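Local structure of periplasmic binding protein (Veillonella parvula, 4LJS) at residues E34-A42 against P126-Y137; T150-I158 against S294-I303. The protein probably binds a ligand in the periplasm and delivers it to a membrane transporter, as periplasmic binding proteins of this family do. All blocks are in the same frame, centred on the assembly; numbering follows the deposited sequence.

Contact 1. Residues E34-A42 against P126-Y137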
loop_
_atom_site.group_PDB
_atom_site.type_symbol
_atom_site.label_atom_id
_atom_site.label_comp_id
_atom_site.label_asym_id
_atom_site.label_seq_id
_atom_site.Cartn_x
_atom_site.Cartn_y
_atom_site.Cartn_z
ATOM N N GLU A 34 13.186 -15.250 -7.140
ATOM C CA GLU A 34 13.929 -16.014 -6.136
ATOM C C GLU A 34 13.076 -16.314 -4.901
ATOM O O GLU A 34 13.098 -15.564 -3.925
ATOM C CB GLU A 34 15.225 -15.289 -5.756
ATOM C CG GLU A 34 16.267 -15.273 -6.885
ATOM C CD GLU A 34 17.515 -14.482 -6.527
ATOM O OE1 GLU A 34 17.763 -14.265 -5.322
ATOM O OE2 GLU A 34 18.244 -14.068 -7.451
ATOM N N PRO A 35 12.317 -17.422 -4.946
ATOM C CA PRO A 35 11.380 -17.753 -3.870
ATOM C C PRO A 35 12.037 -18.489 -2.710
ATOM O O PRO A 35 13.050 -19.169 -2.875
ATOM C CB PRO A 35 10.381 -18.686 -4.562
ATOM C CG PRO A 35 11.218 -19.401 -5.597
ATOM C CD PRO A 35 12.253 -18.395 -6.058
ATOM N N PHE A 36 11.449 -18.345 -1.531
ATOM C CA PHE A 36 11.819 -19.185 -0.406
ATOM C C PHE A 36 10.540 -19.600 0.286
ATOM O O PHE A 36 9.520 -18.918 0.189
ATOM C CB PHE A 36 12.779 -18.478 0.559
ATOM C CG PHE A 36 12.160 -17.335 1.319
ATOM C CD1 PHE A 36 12.000 -16.090 0.721
ATOM C CD2 PHE A 36 11.760 -17.499 2.639
ATOM C CE1 PHE A 36 11.443 -15.026 1.429
ATOM C CE2 PHE A 36 11.203 -16.443 3.357
ATOM C CZ PHE A 36 11.047 -15.202 2.753
ATOM N N GLU A 37 10.591 -20.734 0.966
ATOM C CA GLU A 37 9.407 -21.296 1.573
ATOM C C GLU A 37 9.549 -21.250 3.080
ATOM O O GLU A 37 10.634 -21.471 3.612
ATOM C CB GLU A 37 9.229 -22.735 1.105
ATOM C CG GLU A 37 7.798 -23.172 1.005
ATOM C CD GLU A 37 7.656 -24.478 0.254
ATOM O OE1 GLU A 37 8.226 -25.498 0.708
ATOM O OE2 GLU A 37 6.981 -24.479 -0.798
ATOM N N SER A 38 8.445 -20.955 3.757
ATOM C CA SER A 38 8.408 -20.905 5.209
ATOM C C SER A 38 7.211 -21.686 5.716
ATOM O O SER A 38 6.121 -21.608 5.145
ATOM C CB SER A 38 8.313 -19.456 5.683
ATOM O OG SER A 38 9.371 -18.695 5.135
ATOM N N THR A 39 7.420 -22.442 6.787
ATOM C CA THR A 39 6.346 -23.224 7.383
ATOM C C THR A 39 6.009 -22.717 8.780
ATOM O O THR A 39 6.890 -22.529 9.614
ATOM C CB THR A 39 6.695 -24.720 7.434
ATOM O OG1 THR A 39 6.780 -25.231 6.099
ATOM C CG2 THR A 39 5.628 -25.488 8.187
ATOM N N TYR A 40 4.723 -22.491 9.014
ATOM C CA TYR A 40 4.241 -21.976 10.287
ATOM C C TYR A 40 3.407 -23.033 11.006
ATOM O O TYR A 40 2.394 -23.486 10.475
ATOM C CB TYR A 40 3.389 -20.733 10.046
ATOM C CG TYR A 40 4.130 -19.596 9.391
ATOM C CD1 TYR A 40 4.339 -19.571 8.013
ATOM C CD2 TYR A 40 4.610 -18.530 10.148
ATOM C CE1 TYR A 40 5.017 -18.518 7.410
ATOM C CE2 TYR A 40 5.285 -17.478 9.557
ATOM C CZ TYR A 40 5.491 -17.478 8.194
ATOM O OH TYR A 40 6.168 -16.429 7.613
ATOM N N THR A 41 3.831 -23.426 12.206
ATOM C CA THR A 41 3.084 -24.409 12.992
ATOM C C THR A 41 2.209 -23.753 14.066
ATOM O O THR A 41 1.422 -24.423 14.735
ATOM C CB THR A 41 4.016 -25.436 13.667
ATOM O OG1 THR A 41 5.004 -24.747 14.448
ATOM C CG2 THR A 41 4.702 -26.305 12.621
ATOM N N ALA A 42 2.356 -22.442 14.227
ATOM C CA ALA A 42 1.565 -21.692 15.193
ATOM C C ALA A 42 1.503 -20.229 14.771
ATOM O O ALA A 42 2.389 -19.736 14.070
ATOM C CB ALA A 42 2.162 -21.826 16.595
ATOM N N PRO A 126 16.222 -14.113 5.679
ATOM C CA PRO A 126 15.355 -15.198 6.160
ATOM C C PRO A 126 16.151 -16.360 6.743
ATOM O O PRO A 126 15.739 -16.948 7.743
ATOM C CB PRO A 126 14.652 -15.666 4.886
ATOM C CG PRO A 126 14.557 -14.419 4.058
ATOM C CD PRO A 126 15.834 -13.670 4.324
ATOM N N THR A 127 17.270 -16.686 6.107
ATOM C CA THR A 127 18.148 -17.756 6.567
ATOM C C THR A 127 18.701 -17.471 7.967
ATOM O O THR A 127 18.799 -18.369 8.805
ATOM C CB THR A 127 19.298 -17.982 5.569
ATOM O OG1 THR A 127 18.769 -18.571 4.373
ATOM C CG2 THR A 127 20.355 -18.915 6.150
ATOM N N PHE A 128 19.048 -16.215 8.215
ATOM C CA PHE A 128 19.545 -15.798 9.516
ATOM C C PHE A 128 18.480 -16.015 10.585
ATOM O O PHE A 128 18.751 -16.590 11.639
ATOM C CB PHE A 128 19.961 -14.326 9.460
ATOM C CG PHE A 128 20.334 -13.743 10.789
ATOM C CD1 PHE A 128 19.373 -13.146 11.597
ATOM C CD2 PHE A 128 21.650 -13.761 11.224
ATOM C CE1 PHE A 128 19.720 -12.594 12.830
ATOM C CE2 PHE A 128 21.999 -13.211 12.455
ATOM C CZ PHE A 128 21.025 -12.623 13.257
ATOM N N TRP A 129 17.268 -15.555 10.303
ATOM C CA TRP A 129 16.174 -15.629 11.263
ATOM C C TRP A 129 15.647 -17.043 11.456
ATOM O O TRP A 129 15.190 -17.396 12.543
ATOM C CB TRP A 129 15.046 -14.678 10.854
ATOM C CG TRP A 129 15.434 -13.257 11.081
ATOM C CD1 TRP A 129 15.715 -12.318 10.130
ATOM C CD2 TRP A 129 15.632 -12.619 12.350
ATOM N NE1 TRP A 129 16.067 -11.130 10.729
ATOM C CE2 TRP A 129 16.020 -11.286 12.092
ATOM C CE3 TRP A 129 15.511 -13.043 13.682
ATOM C CZ2 TRP A 129 16.289 -10.373 13.112
ATOM C CZ3 TRP A 129 15.778 -12.138 14.700
ATOM C CH2 TRP A 129 16.161 -10.811 14.408
ATOM N N GLN A 130 15.715 -17.853 10.405
ATOM C CA GLN A 130 15.255 -19.229 10.500
ATOM C C GLN A 130 16.152 -20.024 11.447
ATOM O O GLN A 130 15.717 -20.993 12.068
ATOM C CB GLN A 130 15.163 -19.876 9.115
ATOM C CG GLN A 130 13.908 -19.447 8.349
ATOM C CD GLN A 130 13.967 -19.762 6.863
ATOM O OE1 GLN A 130 14.982 -20.241 6.359
ATOM N NE2 GLN A 130 12.875 -19.492 6.156
ATOM N N ALA A 131 17.400 -19.591 11.576
ATOM C CA ALA A 131 18.316 -20.234 12.503
ATOM C C ALA A 131 17.993 -19.802 13.934
ATOM O O ALA A 131 18.410 -20.445 14.897
ATOM C CB ALA A 131 19.750 -19.886 12.149
ATOM N N ARG A 132 17.252 -18.704 14.062
ATOM C CA ARG A 132 16.822 -18.213 15.365
ATOM C C ARG A 132 15.370 -18.604 15.630
ATOM O O ARG A 132 14.722 -18.042 16.508
ATOM C CB ARG A 132 17.000 -16.693 15.445
ATOM C CG ARG A 132 18.415 -16.236 15.102
ATOM C CD ARG A 132 18.650 -14.748 15.380
ATOM N NE ARG A 132 18.541 -14.381 16.799
ATOM C CZ ARG A 132 19.445 -14.675 17.734
ATOM N NH1 ARG A 132 20.536 -15.368 17.423
ATOM N NH2 ARG A 132 19.255 -14.286 18.995
ATOM N N LEU A 133 14.877 -19.575 14.863
ATOM C CA LEU A 133 13.489 -20.044 14.955
ATOM C C LEU A 133 12.430 -18.956 14.737
ATOM O O LEU A 133 11.380 -18.955 15.381
ATOM C CB LEU A 133 13.243 -20.784 16.270
ATOM C CG LEU A 133 13.984 -22.119 16.349
ATOM C CD1 LEU A 133 13.627 -22.832 17.619
ATOM C CD2 LEU A 133 13.650 -22.979 15.137
ATOM N N ALA A 134 12.715 -18.040 13.820
ATOM C CA ALA A 134 11.744 -17.035 13.421
ATOM C C ALA A 134 11.505 -17.145 11.926
ATOM O O ALA A 134 12.305 -17.735 11.194
ATOM C CB ALA A 134 12.232 -15.641 13.769
ATOM N N ASN A 135 10.394 -16.578 11.480
ATOM C CA ASN A 135 10.076 -16.531 10.063
ATOM C C ASN A 135 10.148 -15.119 9.510
ATOM O O ASN A 135 10.088 -14.139 10.261
ATOM C CB ASN A 135 8.696 -17.131 9.821
ATOM C CG ASN A 135 8.712 -18.629 9.916
ATOM O OD1 ASN A 135 9.501 -19.284 9.234
ATOM N ND2 ASN A 135 7.876 -19.186 10.784
ATOM N N VAL A 136 10.286 -15.024 8.193
ATOM C CA VAL A 136 10.315 -13.737 7.497
ATOM C C VAL A 136 9.292 -13.766 6.359
ATOM O O VAL A 136 9.206 -14.746 5.621
ATOM C CB VAL A 136 11.717 -13.446 6.923
ATOM C CG1 VAL A 136 11.705 -12.201 6.026
ATOM C CG2 VAL A 136 12.737 -13.300 8.053
ATOM N N TYR A 137 8.493 -12.711 6.250
ATOM C CA TYR A 137 7.596 -12.562 5.116
ATOM C C TYR A 137 7.867 -11.234 4.425
ATOM O O TYR A 137 7.929 -10.190 5.073
ATOM C CB TYR A 137 6.123 -12.663 5.527
ATOM C CG TYR A 137 5.198 -12.550 4.339
ATOM C CD1 TYR A 137 5.029 -13.622 3.469
ATOM C CD2 TYR A 137 4.517 -11.368 4.065
ATOM C CE1 TYR A 137 4.196 -13.531 2.366
ATOM C CE2 TYR A 137 3.673 -11.265 2.953
ATOM C CZ TYR A 137 3.521 -12.351 2.109
ATOM O OH TYR A 137 2.697 -12.270 1.003
HETATM O O HOH W 1 10.742 -17.767 6.957
HETATM O O HOH W 2 10.371 -21.815 8.022
HETATM O O HOH W 3 7.115 -16.211 5.123
#
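The Phe36 ring takes Pro126 CG over one face in a CH-pi contact, 4.0 Å from CG to the ring centroid and 19° off its normal. At its edge, in the ring plane, lie Val136 O, 3.4 Å from Phe36 CZ, and water 1. Over one face of the Tyr40 ring sits the amide of Asn135, with ND2 3.3 Å from Tyr40 CE2; amide and ring planes are tilted 49° apart, and the two side chains run past each other in opposite directions. Water 3 lies in plane at the edge of Tyr40. Phe36 CG stands between the backbone N and the carbonyl carbon (chi1 69°), a setting that turns the ring in toward Pro126.

No direct hydrogen bond joins the segments; the polar links run through waters. Water 1 accepts hydrogen bonds from Gln130 NE2 (2.9 Å) and Val136 N (3.0 Å), and donates to Asn135 OD1. Asn135 OD1 also accepts from water 2, at 2.9 Å, which in turn accepts from Thr39 N. Water 3 spans Tyr40 OH, at 2.7 Å, and the carbonyl of Val136, to which it donates.

Strand 34-40 pairs antiparallel with strand 19-29, through Phe36 with Ser28 and Ser38 with Ile26, and this hairpin lies against strand 135-138, an outermost strand of the four-stranded parallel sheet. Pro126 begins the short helix 126-130, which closes with a Schellman motif at Leu133 before that strand; Pro126 also touches Val30, near the hairpin bend. Packing of one ring on a proline and one on an amide, with the backbone polar groups of Val136 served by two separate waters, implies a joint held by side-chain packing and bridging water, with strand 34-40 crossing strand 135-138 and not pairing with it.

Contact 2. Residues T150-I158 against S294-I303; sequences TMDMEYKYI and SPGIRLLDSI. Unlike the reference sequence in segment 294-303: Ser302 (reference Gly).
Polar contact centres on Glu154, whose OE1 accepts the backbone N-H of Gly296 at 2.9 Å; the bond is bent (144°), and the donor stands 38° out of the carboxylate plane. The side chain folds at chi2 (-50°), and its carboxylate lies across the Pro295 ring, with CD 3.4 Å from Pro295 CD. Its other oxygen, OE2, bonds to the hydroxyl of Ser141, which is also joined to Ser294 OG. With the carboxylate gone, as in an alanine, the N-H of Gly296 and the Ser141 hydroxyl would probably lose this acceptor, and a gap would open beside Pro295.

Midway in the two-lobed fold, helix 151-164 follows the last strand of the N-terminal parallel sheet, and 294-298 leads into helix 299-310. Helix 168-188, which packs Met178 on Tyr155, Ile158 and Ile303, runs between that sheet and the C-terminal one, consistent with the long lobe-linking helix of this family.

Apolar contacts follow. Selenomethionine Met151, bent at chi3, sets its CE 3.5 Å from Ile303 CD1 and against Leu299 CD2, which also meets Glu154 CB. Ile158 CD1 touches Ile297 CD1 at 4.1 Å. Gly296 has positive phi; its CA lies 4.0 Å from Tyr157 CD2, and a CB there would crowd Tyr157 CE2.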
loop_
_atom_site.group_PDB
_atom_site.type_symbol
_atom_site.label_atom_id
_atom_site.label_comp_id
_atom_site.label_asym_id
_atom_site.label_seq_id
_atom_site.Cartn_x
_atom_site.Cartn_y
_atom_site.Cartn_z
ATOM N N THR A 150 0.863 -5.011 -9.351
ATOM C CA THR A 150 -0.563 -5.236 -9.587
ATOM C C THR A 150 -1.403 -5.273 -8.312
ATOM O O THR A 150 -0.872 -5.438 -7.204
ATOM C CB THR A 150 -0.805 -6.567 -10.342
ATOM O OG1 THR A 150 -0.370 -7.661 -9.525
ATOM C CG2 THR A 150 -0.057 -6.590 -11.694
HETATM N N MSE A 151 -2.720 -5.135 -8.486
HETATM C CA MSE A 151 -3.658 -5.298 -7.384
HETATM C C MSE A 151 -3.599 -6.727 -6.851
HETATM O O MSE A 151 -3.697 -6.955 -5.644
HETATM C CB MSE A 151 -5.084 -4.951 -7.831
HETATM C CG MSE A 151 -5.255 -3.503 -8.262
HETATM SE SE MSE A 151 -7.103 -3.021 -8.632
HETATM C CE MSE A 151 -7.767 -3.082 -6.809
ATOM N N ASP A 152 -3.438 -7.680 -7.766
ATOM C CA ASP A 152 -3.305 -9.091 -7.421
ATOM C C ASP A 152 -2.235 -9.355 -6.359
ATOM O O ASP A 152 -2.479 -10.101 -5.411
ATOM C CB ASP A 152 -3.022 -9.929 -8.669
ATOM C CG ASP A 152 -4.278 -10.201 -9.484
ATOM O OD1 ASP A 152 -5.390 -10.048 -8.932
ATOM O OD2 ASP A 152 -4.152 -10.568 -10.674
HETATM N N MSE A 153 -1.061 -8.749 -6.511
HETATM C CA MSE A 153 -0.002 -8.926 -5.515
HETATM C C MSE A 153 -0.460 -8.498 -4.129
HETATM O O MSE A 153 -0.100 -9.130 -3.141
HETATM C CB MSE A 153 1.255 -8.147 -5.886
HETATM C CG MSE A 153 1.972 -8.683 -7.087
HETATM SE SE MSE A 153 3.366 -7.448 -7.632
HETATM C CE MSE A 153 3.948 -8.398 -9.251
ATOM N N GLU A 154 -1.248 -7.422 -4.062
ATOM C CA GLU A 154 -1.762 -6.945 -2.776
ATOM C C GLU A 154 -2.777 -7.921 -2.185
ATOM O O GLU A 154 -2.772 -8.172 -0.977
ATOM C CB GLU A 154 -2.371 -5.546 -2.902
ATOM C CG GLU A 154 -1.388 -4.485 -3.378
ATOM C CD GLU A 154 -0.088 -4.484 -2.579
ATOM O OE1 GLU A 154 -0.144 -4.519 -1.327
ATOM O OE2 GLU A 154 0.991 -4.456 -3.209
ATOM N N TYR A 155 -3.643 -8.472 -3.036
ATOM C CA TYR A 155 -4.609 -9.475 -2.588
ATOM C C TYR A 155 -3.910 -10.689 -1.973
ATOM O O TYR A 155 -4.290 -11.150 -0.900
ATOM C CB TYR A 155 -5.509 -9.926 -3.741
ATOM C CG TYR A 155 -6.438 -8.846 -4.251
ATOM C CD1 TYR A 155 -6.846 -7.815 -3.420
ATOM C CD2 TYR A 155 -6.911 -8.862 -5.561
ATOM C CE1 TYR A 155 -7.697 -6.824 -3.877
ATOM C CE2 TYR A 155 -7.763 -7.868 -6.030
ATOM C CZ TYR A 155 -8.150 -6.848 -5.178
ATOM O OH TYR A 155 -8.995 -5.847 -5.612
ATOM N N LYS A 156 -2.893 -11.204 -2.663
ATOM C CA LYS A 156 -2.174 -12.379 -2.190
ATOM C C LYS A 156 -1.475 -12.054 -0.875
ATOM O O LYS A 156 -1.419 -12.884 0.034
ATOM C CB LYS A 156 -1.144 -12.847 -3.225
ATOM C CG LYS A 156 -0.098 -13.813 -2.640
ATOM C CD LYS A 156 0.855 -14.375 -3.702
ATOM C CE LYS A 156 1.981 -15.208 -3.074
ATOM N NZ LYS A 156 2.987 -14.379 -2.332
ATOM N N TYR A 157 -0.950 -10.836 -0.790
ATOM C CA TYR A 157 -0.261 -10.358 0.400
ATOM C C TYR A 157 -1.202 -10.468 1.589
ATOM O O TYR A 157 -0.861 -11.042 2.622
ATOM C CB TYR A 157 0.155 -8.906 0.186
ATOM C CG TYR A 157 0.846 -8.232 1.355
ATOM C CD1 TYR A 157 2.213 -8.394 1.564
ATOM C CD2 TYR A 157 0.142 -7.401 2.224
ATOM C CE1 TYR A 157 2.857 -7.761 2.608
ATOM C CE2 TYR A 157 0.779 -6.761 3.280
ATOM C CZ TYR A 157 2.140 -6.949 3.469
ATOM O OH TYR A 157 2.797 -6.324 4.510
ATOM N N ILE A 158 -2.406 -9.939 1.417
ATOM C CA ILE A 158 -3.415 -9.975 2.470
ATOM C C ILE A 158 -3.785 -11.421 2.806
ATOM O O ILE A 158 -3.910 -11.792 3.973
ATOM C CB ILE A 158 -4.656 -9.168 2.046
ATOM C CG1 ILE A 158 -4.280 -7.687 1.926
ATOM C CG2 ILE A 158 -5.790 -9.350 3.034
ATOM C CD1 ILE A 158 -5.356 -6.809 1.363
ATOM N N SER A 294 2.811 -0.486 -2.617
ATOM C CA SER A 294 2.756 -1.573 -1.623
ATOM C C SER A 294 1.817 -1.286 -0.457
ATOM O O SER A 294 2.245 -1.297 0.681
ATOM C CB SER A 294 4.144 -1.852 -1.041
ATOM O OG SER A 294 5.045 -2.289 -2.031
ATOM N N PRO A 295 0.540 -1.017 -0.736
ATOM C CA PRO A 295 -0.325 -0.474 0.323
ATOM C C PRO A 295 -0.892 -1.516 1.273
ATOM O O PRO A 295 -1.352 -1.146 2.355
ATOM C CB PRO A 295 -1.477 0.166 -0.469
ATOM C CG PRO A 295 -1.571 -0.684 -1.698
ATOM C CD PRO A 295 -0.162 -1.129 -2.026
ATOM N N GLY A 296 -0.869 -2.788 0.891
ATOM C CA GLY A 296 -1.555 -3.801 1.672
ATOM C C GLY A 296 -3.026 -3.426 1.796
ATOM O O GLY A 296 -3.648 -3.006 0.824
ATOM N N ILE A 297 -3.571 -3.540 3.002
ATOM C CA ILE A 297 -4.982 -3.233 3.245
ATOM C C ILE A 297 -5.416 -1.828 2.789
ATOM O O ILE A 297 -6.589 -1.616 2.498
ATOM C CB ILE A 297 -5.365 -3.473 4.742
ATOM C CG1 ILE A 297 -6.881 -3.583 4.913
ATOM C CG2 ILE A 297 -4.786 -2.386 5.641
ATOM C CD1 ILE A 297 -7.520 -4.666 4.074
ATOM N N ARG A 298 -4.474 -0.884 2.696
ATOM C CA ARG A 298 -4.813 0.497 2.326
ATOM C C ARG A 298 -5.125 0.658 0.828
ATOM O O ARG A 298 -5.456 1.754 0.352
ATOM C CB ARG A 298 -3.721 1.488 2.764
ATOM C CG ARG A 298 -3.478 1.539 4.277
ATOM C CD ARG A 298 -4.762 1.868 5.039
ATOM N NE ARG A 298 -5.263 3.199 4.706
ATOM C CZ ARG A 298 -4.851 4.323 5.283
ATOM N NH1 ARG A 298 -3.919 4.293 6.241
ATOM N NH2 ARG A 298 -5.374 5.481 4.905
ATOM N N LEU A 299 -5.022 -0.436 0.087
ATOM C CA LEU A 299 -5.489 -0.467 -1.296
ATOM C C LEU A 299 -6.971 -0.048 -1.394
ATOM O O LEU A 299 -7.409 0.484 -2.412
ATOM C CB LEU A 299 -5.292 -1.866 -1.889
ATOM C CG LEU A 299 -5.772 -2.079 -3.328
ATOM C CD1 LEU A 299 -5.196 -1.016 -4.266
ATOM C CD2 LEU A 299 -5.412 -3.460 -3.811
ATOM N N LEU A 300 -7.733 -0.289 -0.329
ATOM C CA LEU A 300 -9.130 0.131 -0.284
ATOM C C LEU A 300 -9.289 1.642 -0.465
ATOM O O LEU A 300 -10.211 2.096 -1.148
ATOM C CB LEU A 300 -9.791 -0.319 1.023
ATOM C CG LEU A 300 -11.276 0.036 1.169
ATOM C CD1 LEU A 300 -12.099 -0.520 -0.004
ATOM C CD2 LEU A 300 -11.837 -0.439 2.512
ATOM N N ASP A 301 -8.390 2.414 0.145
ATOM C CA ASP A 301 -8.425 3.875 0.037
ATOM C C ASP A 301 -8.224 4.335 -1.412
ATOM O O ASP A 301 -8.915 5.240 -1.893
ATOM C CB ASP A 301 -7.356 4.519 0.935
ATOM C CG ASP A 301 -7.634 4.331 2.416
ATOM O OD1 ASP A 301 -7.310 3.254 2.957
ATOM O OD2 ASP A 301 -8.162 5.266 3.049
ATOM N N SER A 302 -7.266 3.722 -2.104
ATOM C CA SER A 302 -6.993 4.108 -3.484
ATOM C C SER A 302 -8.094 3.676 -4.448
ATOM O O SER A 302 -8.439 4.430 -5.359
ATOM C CB SER A 302 -5.632 3.606 -3.958
ATOM O OG SER A 302 -5.444 2.228 -3.707
ATOM N N ILE A 303 -8.642 2.478 -4.245
ATOM C CA ILE A 303 -9.800 2.031 -5.021
ATOM C C ILE A 303 -10.926 3.062 -4.950
ATOM O O ILE A 303 -11.491 3.454 -5.970
ATOM C CB ILE A 303 -10.344 0.675 -4.527
ATOM C CG1 ILE A 303 -9.408 -0.465 -4.928
ATOM C CG2 ILE A 303 -11.719 0.405 -5.119
ATOM C CD1 ILE A 303 -9.747 -1.779 -4.243
#

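Contact 1 lies toward one end of the molecule, with its centre about 23 Å from that of the chain, and is only partly buried; contact 2 is wholly buried, about 6 Å from the chain centre. The first ties a hairpin strand to an edge strand through waters, while the second is joined by a direct carboxylate-to-backbone bond beside a separate apolar cluster. Strand 135-138, used by contact 1, and helix 151-164, used by contact 2, are consecutive elements of the chain. They meet where Tyr137 CE2 packs 3.5 Å from Tyr157 CD1, and Tyr137 OH bonds to Asp160 of that same helix.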